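Local atomic coordinates of CghA (Chaetomium globosum, PDB entry 6KBC), a protein that is a beta-rich protein of two calycin-clan domains that binds WK1 in a pocket. Residues L343-T354 with W385-L393. Sequence-based numbering, arbitrary orientation.
Sequences LRHHQAWWAKPT and WGMTGEVEL. With WK1 ((2S)-3-[(2S,4E)-4-[[(1R,2S,4aR,6S,8R,8aS)-2-[(E)-but-2-en-2-yl]-6,8-dimethyl-1,2,4a,5,6,7,8,8a-octahydronaphthalen-1-yl]-oxidanyl-methylidene]-3,5-bis(oxidanylidene)pyrrolidin-2-yl]-2-methyl-2-oxidanyl-propanoic acid), chain B.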
loop_
_atom_site.group_PDB
_atom_site.type_symbol
_atom_site.label_atom_id
_atom_site.label_comp_id
_atom_site.label_asym_id
_atom_site.label_seq_id
_atom_site.Cartn_x
_atom_site.Cartn_y
_atom_site.Cartn_z
ATOM N N LEU A 343 -10.665 -8.664 10.027
ATOM C CA LEU A 343 -10.910 -7.554 9.119
ATOM C C LEU A 343 -11.968 -8.044 8.147
ATOM O O LEU A 343 -11.665 -8.819 7.236
ATOM C CB LEU A 343 -9.636 -7.144 8.396
ATOM C CG LEU A 343 -8.672 -6.250 9.190
ATOM C CD1 LEU A 343 -8.140 -6.946 10.410
ATOM C CD2 LEU A 343 -7.545 -5.906 8.270
ATOM N N ARG A 344 -13.210 -7.624 8.345
ATOM C CA ARG A 344 -14.307 -8.184 7.569
ATOM C C ARG A 344 -14.751 -7.187 6.520
ATOM O O ARG A 344 -14.885 -5.993 6.804
ATOM C CB ARG A 344 -15.465 -8.619 8.473
ATOM C CG ARG A 344 -15.009 -9.750 9.380
ATOM C CD ARG A 344 -16.082 -10.213 10.353
ATOM N NE ARG A 344 -15.579 -11.337 11.134
ATOM C CZ ARG A 344 -15.643 -12.605 10.738
ATOM N NH1 ARG A 344 -16.190 -12.913 9.560
ATOM N NH2 ARG A 344 -15.152 -13.564 11.515
ATOM N N HIS A 345 -14.957 -7.694 5.300
ATOM C CA HIS A 345 -15.325 -6.871 4.157
ATOM C C HIS A 345 -16.630 -6.139 4.425
ATOM O O HIS A 345 -17.687 -6.772 4.544
ATOM C CB HIS A 345 -15.478 -7.733 2.908
ATOM C CG HIS A 345 -14.213 -8.429 2.502
ATOM N ND1 HIS A 345 -14.211 -9.600 1.773
ATOM C CD2 HIS A 345 -12.913 -8.109 2.712
ATOM C CE1 HIS A 345 -12.962 -9.979 1.561
ATOM N NE2 HIS A 345 -12.154 -9.083 2.107
ATOM N N HIS A 346 -16.557 -4.813 4.503
ATOM C CA HIS A 346 -17.714 -3.980 4.775
ATOM C C HIS A 346 -18.248 -3.302 3.527
ATOM O O HIS A 346 -19.459 -3.260 3.321
ATOM C CB HIS A 346 -17.371 -2.920 5.830
ATOM C CG HIS A 346 -18.516 -2.011 6.138
ATOM N ND1 HIS A 346 -19.565 -2.388 6.949
ATOM C CD2 HIS A 346 -18.799 -0.754 5.712
ATOM C CE1 HIS A 346 -20.440 -1.400 7.017
ATOM N NE2 HIS A 346 -19.996 -0.395 6.280
ATOM N N GLN A 347 -17.370 -2.793 2.676
ATOM C CA GLN A 347 -17.789 -2.126 1.458
ATOM C C GLN A 347 -16.877 -2.569 0.339
ATOM O O GLN A 347 -15.653 -2.504 0.480
ATOM C CB GLN A 347 -17.740 -0.587 1.582
ATOM C CG GLN A 347 -18.221 0.098 0.312
ATOM C CD GLN A 347 -18.130 1.621 0.367
ATOM O OE1 GLN A 347 -17.812 2.212 1.406
ATOM N NE2 GLN A 347 -18.398 2.259 -0.770
ATOM N N ALA A 348 -17.479 -2.985 -0.768
ATOM C CA ALA A 348 -16.730 -3.337 -1.967
ATOM C C ALA A 348 -16.221 -2.064 -2.623
ATOM O O ALA A 348 -17.007 -1.240 -3.090
ATOM C CB ALA A 348 -17.615 -4.117 -2.933
ATOM N N TRP A 349 -14.908 -1.908 -2.665
ATOM C CA TRP A 349 -14.300 -0.669 -3.122
ATOM C C TRP A 349 -13.939 -0.746 -4.601
ATOM O O TRP A 349 -14.391 0.073 -5.409
ATOM C CB TRP A 349 -13.074 -0.403 -2.249
ATOM C CG TRP A 349 -12.389 0.915 -2.455
ATOM C CD1 TRP A 349 -12.634 1.845 -3.426
ATOM C CD2 TRP A 349 -11.313 1.422 -1.670
ATOM N NE1 TRP A 349 -11.777 2.921 -3.277
ATOM C CE2 TRP A 349 -10.954 2.681 -2.208
ATOM C CE3 TRP A 349 -10.615 0.939 -0.559
ATOM C CZ2 TRP A 349 -9.932 3.454 -1.673
ATOM C CZ3 TRP A 349 -9.590 1.713 -0.028
ATOM C CH2 TRP A 349 -9.259 2.950 -0.590
ATOM N N TRP A 350 -13.111 -1.720 -4.966
ATOM C CA TRP A 350 -12.817 -2.002 -6.359
ATOM C C TRP A 350 -12.777 -3.511 -6.533
ATOM O O TRP A 350 -12.648 -4.264 -5.566
ATOM C CB TRP A 350 -11.504 -1.337 -6.819
ATOM C CG TRP A 350 -10.243 -1.960 -6.287
ATOM C CD1 TRP A 350 -9.611 -3.089 -6.749
ATOM C CD2 TRP A 350 -9.439 -1.461 -5.217
ATOM N NE1 TRP A 350 -8.468 -3.323 -6.020
ATOM C CE2 TRP A 350 -8.343 -2.344 -5.069
ATOM C CE3 TRP A 350 -9.538 -0.352 -4.366
ATOM C CZ2 TRP A 350 -7.363 -2.157 -4.104
ATOM C CZ3 TRP A 350 -8.556 -0.167 -3.401
ATOM C CH2 TRP A 350 -7.482 -1.068 -3.280
ATOM N N ALA A 351 -12.933 -3.943 -7.775
ATOM C CA ALA A 351 -12.887 -5.365 -8.105
ATOM C C ALA A 351 -12.607 -5.460 -9.587
ATOM O O ALA A 351 -13.408 -4.978 -10.395
ATOM C CB ALA A 351 -14.198 -6.066 -7.755
ATOM N N LYS A 352 -11.466 -6.031 -9.946
ATOM C CA LYS A 352 -11.150 -6.192 -11.350
ATOM C C LYS A 352 -10.447 -7.522 -11.569
ATOM O O LYS A 352 -9.709 -7.995 -10.691
ATOM C CB LYS A 352 -10.280 -5.037 -11.860
ATOM C CG LYS A 352 -8.926 -4.948 -11.226
ATOM C CD LYS A 352 -8.140 -3.780 -11.828
ATOM C CE LYS A 352 -6.763 -3.693 -11.203
ATOM N NZ LYS A 352 -5.941 -2.571 -11.749
ATOM N N PRO A 353 -10.666 -8.152 -12.722
ATOM C CA PRO A 353 -10.001 -9.430 -13.014
ATOM C C PRO A 353 -8.504 -9.255 -13.178
ATOM O O PRO A 353 -8.030 -8.234 -13.681
ATOM C CB PRO A 353 -10.642 -9.875 -14.340
ATOM C CG PRO A 353 -11.915 -9.101 -14.454
ATOM C CD PRO A 353 -11.639 -7.778 -13.766
ATOM N N THR A 354 -7.747 -10.267 -12.748
ATOM C CA THR A 354 -6.321 -10.329 -13.046
ATOM C C THR A 354 -6.005 -11.502 -13.968
ATOM O O THR A 354 -4.841 -11.880 -14.108
ATOM C CB THR A 354 -5.484 -10.451 -11.775
ATOM O OG1 THR A 354 -5.914 -11.601 -11.042
ATOM C CG2 THR A 354 -5.599 -9.172 -10.887
ATOM N N TRP A 385 -11.646 0.408 11.721
ATOM C CA TRP A 385 -11.876 0.450 10.291
ATOM C C TRP A 385 -10.535 0.415 9.583
ATOM O O TRP A 385 -9.505 0.808 10.130
ATOM C CB TRP A 385 -12.657 1.713 9.912
ATOM C CG TRP A 385 -13.993 1.673 10.515
ATOM C CD1 TRP A 385 -14.393 2.226 11.705
ATOM C CD2 TRP A 385 -15.108 0.977 9.995
ATOM N NE1 TRP A 385 -15.714 1.925 11.939
ATOM C CE2 TRP A 385 -16.177 1.155 10.903
ATOM C CE3 TRP A 385 -15.312 0.213 8.840
ATOM C CZ2 TRP A 385 -17.434 0.605 10.685
ATOM C CZ3 TRP A 385 -16.568 -0.319 8.617
ATOM C CH2 TRP A 385 -17.610 -0.130 9.544
ATOM N N GLY A 386 -10.561 -0.043 8.347
ATOM C CA GLY A 386 -9.337 -0.099 7.584
ATOM C C GLY A 386 -9.646 -0.382 6.139
ATOM O O GLY A 386 -10.804 -0.370 5.715
ATOM N N MET A 387 -8.595 -0.629 5.376
ATOM C CA MET A 387 -8.792 -1.009 3.996
ATOM C C MET A 387 -7.932 -2.227 3.730
ATOM O O MET A 387 -6.908 -2.436 4.389
ATOM C CB MET A 387 -8.415 0.118 3.035
ATOM C CG MET A 387 -7.010 0.589 3.191
ATOM S SD MET A 387 -6.611 1.929 2.051
ATOM C CE MET A 387 -7.689 3.240 2.685
ATOM N N THR A 388 -8.369 -3.053 2.783
ATOM C CA THR A 388 -7.545 -4.140 2.301
ATOM C C THR A 388 -7.517 -4.099 0.783
ATOM O O THR A 388 -8.477 -3.674 0.131
ATOM C CB THR A 388 -8.030 -5.555 2.765
ATOM O OG1 THR A 388 -9.332 -5.818 2.243
ATOM C CG2 THR A 388 -8.047 -5.673 4.288
ATOM N N GLY A 389 -6.383 -4.510 0.237
ATOM C CA GLY A 389 -6.250 -4.739 -1.179
ATOM C C GLY A 389 -5.861 -6.192 -1.304
ATOM O O GLY A 389 -4.831 -6.598 -0.760
ATOM N N GLU A 390 -6.683 -6.985 -1.987
ATOM C CA GLU A 390 -6.566 -8.442 -1.973
ATOM C C GLU A 390 -6.386 -8.879 -3.414
ATOM O O GLU A 390 -7.342 -8.849 -4.193
ATOM C CB GLU A 390 -7.800 -9.076 -1.327
ATOM C CG GLU A 390 -8.117 -8.407 0.019
ATOM C CD GLU A 390 -9.308 -9.016 0.724
ATOM O OE1 GLU A 390 -9.685 -8.466 1.773
ATOM O OE2 GLU A 390 -9.855 -10.041 0.250
ATOM N N VAL A 391 -5.159 -9.251 -3.775
ATOM C CA VAL A 391 -4.811 -9.533 -5.162
ATOM C C VAL A 391 -4.524 -11.017 -5.309
ATOM O O VAL A 391 -3.794 -11.607 -4.508
ATOM C CB VAL A 391 -3.614 -8.701 -5.644
ATOM C CG1 VAL A 391 -3.440 -8.900 -7.153
ATOM C CG2 VAL A 391 -3.812 -7.210 -5.284
ATOM N N GLU A 392 -5.087 -11.598 -6.352
ATOM C CA GLU A 392 -4.998 -13.003 -6.681
ATOM C C GLU A 392 -4.314 -13.090 -8.038
ATOM O O GLU A 392 -4.613 -12.291 -8.935
ATOM C CB GLU A 392 -6.400 -13.517 -6.762
ATOM C CG GLU A 392 -7.114 -13.525 -5.429
ATOM C CD GLU A 392 -8.547 -13.834 -5.653
ATOM O OE1 GLU A 392 -8.929 -13.814 -6.855
ATOM O OE2 GLU A 392 -9.273 -14.126 -4.683
ATOM N N LEU A 393 -3.390 -14.031 -8.197
ATOM C CA LEU A 393 -2.762 -14.213 -9.496
ATOM C C LEU A 393 -2.704 -15.698 -9.814
ATOM O O LEU A 393 -2.727 -16.556 -8.930
ATOM C CB LEU A 393 -1.353 -13.606 -9.550
ATOM C CG LEU A 393 -1.273 -12.088 -9.362
ATOM C CD1 LEU A 393 0.165 -11.688 -9.311
ATOM C CD2 LEU A 393 -1.981 -11.374 -10.493
HETATM O O WK1 B . -5.879 -0.169 -10.927
HETATM C C17 WK1 B . -5.934 0.107 -9.756
HETATM O O1 WK1 B . -6.493 1.088 -9.354
HETATM C C19 WK1 B . -5.311 -0.778 -8.755
HETATM O O2 WK1 B . -4.816 -1.948 -9.310
HETATM C C18 WK1 B . -6.356 -1.207 -7.772
HETATM C C20 WK1 B . -4.187 0.053 -8.201
HETATM C C22 WK1 B . -3.689 -0.504 -6.930
HETATM N N WK1 B . -2.727 0.274 -6.173
HETATM C C21 WK1 B . -1.738 -0.515 -5.767
HETATM O O5 WK1 B . -0.741 -0.073 -5.037
HETATM C C23 WK1 B . -3.072 -1.811 -6.964
HETATM O O4 WK1 B . -3.562 -2.877 -7.561
HETATM C C24 WK1 B . -1.856 -1.906 -6.233
HETATM C C16 WK1 B . -1.022 -3.089 -6.047
HETATM O O3 WK1 B . -1.416 -4.179 -6.582
HETATM C C9 WK1 B . 0.149 -3.047 -5.158
HETATM C C8 WK1 B . -0.535 -3.304 -3.786
HETATM C C12 WK1 B . -1.874 -2.657 -3.496
HETATM C C13 WK1 B . -1.990 -1.524 -2.840
HETATM C C90 WK1 B . -3.322 -0.909 -2.577
HETATM C C14 WK1 B . -3.127 -3.308 -3.963
HETATM C C7 WK1 B . -0.742 -4.766 -3.530
HETATM C C6 WK1 B . 0.278 -5.575 -3.639
HETATM C C3 WK1 B . 1.509 -5.030 -4.289
HETATM C C4 WK1 B . 1.215 -4.095 -5.444
HETATM C C5 WK1 B . 2.518 -3.405 -5.796
HETATM C C11 WK1 B . 2.355 -2.606 -7.050
HETATM C C2 WK1 B . 2.586 -6.028 -4.627
HETATM C C1 WK1 B . 3.845 -5.226 -4.722
HETATM C C10 WK1 B . 5.100 -6.027 -4.838
HETATM C C WK1 B . 3.713 -4.331 -5.916
#
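E390 OE1 is gripped by two donors, H345 NE2 from across the contact and T388 OG1 from its own strand. H345 NE2 donates at 2.6 Å to E390 OE1, which lies near the imidazole plane and is met on its syn side; T388 OG1 reaches the anti side of E390 OE1 at 2.7 Å. H345 ND1 is held by L314 O and E390 OE2 by N322, which fixes both groups in rotation, ring and carboxylate planes 41° apart. The chain turns at Q347, where H346 and Q347 together face V368 in a classic beta bulge; strand 348-353 then runs nearly along 385-392, both paired to strand 363-375. Before the turn, the W385 edge points at the H346 imidazole face in a T-shaped pair, W385 CZ3 3.6 Å from H346 CG. Beyond it, M387 SD sits at the W349 rim, 3.6 Å from W349 CZ3; the bend at chi3 (66°) brings CE to the same rim. W350 lays one face on WK1 C18, its NE1 bonded to N364, and K352 NZ spans carboxylate oxygen O and hydroxyl oxygen O2 of WK1. T354 OG1 bonds E392 O at 2.6 Å. With both its ring nitrogens facing acceptors, H345 is probably protonated beside a charged E390.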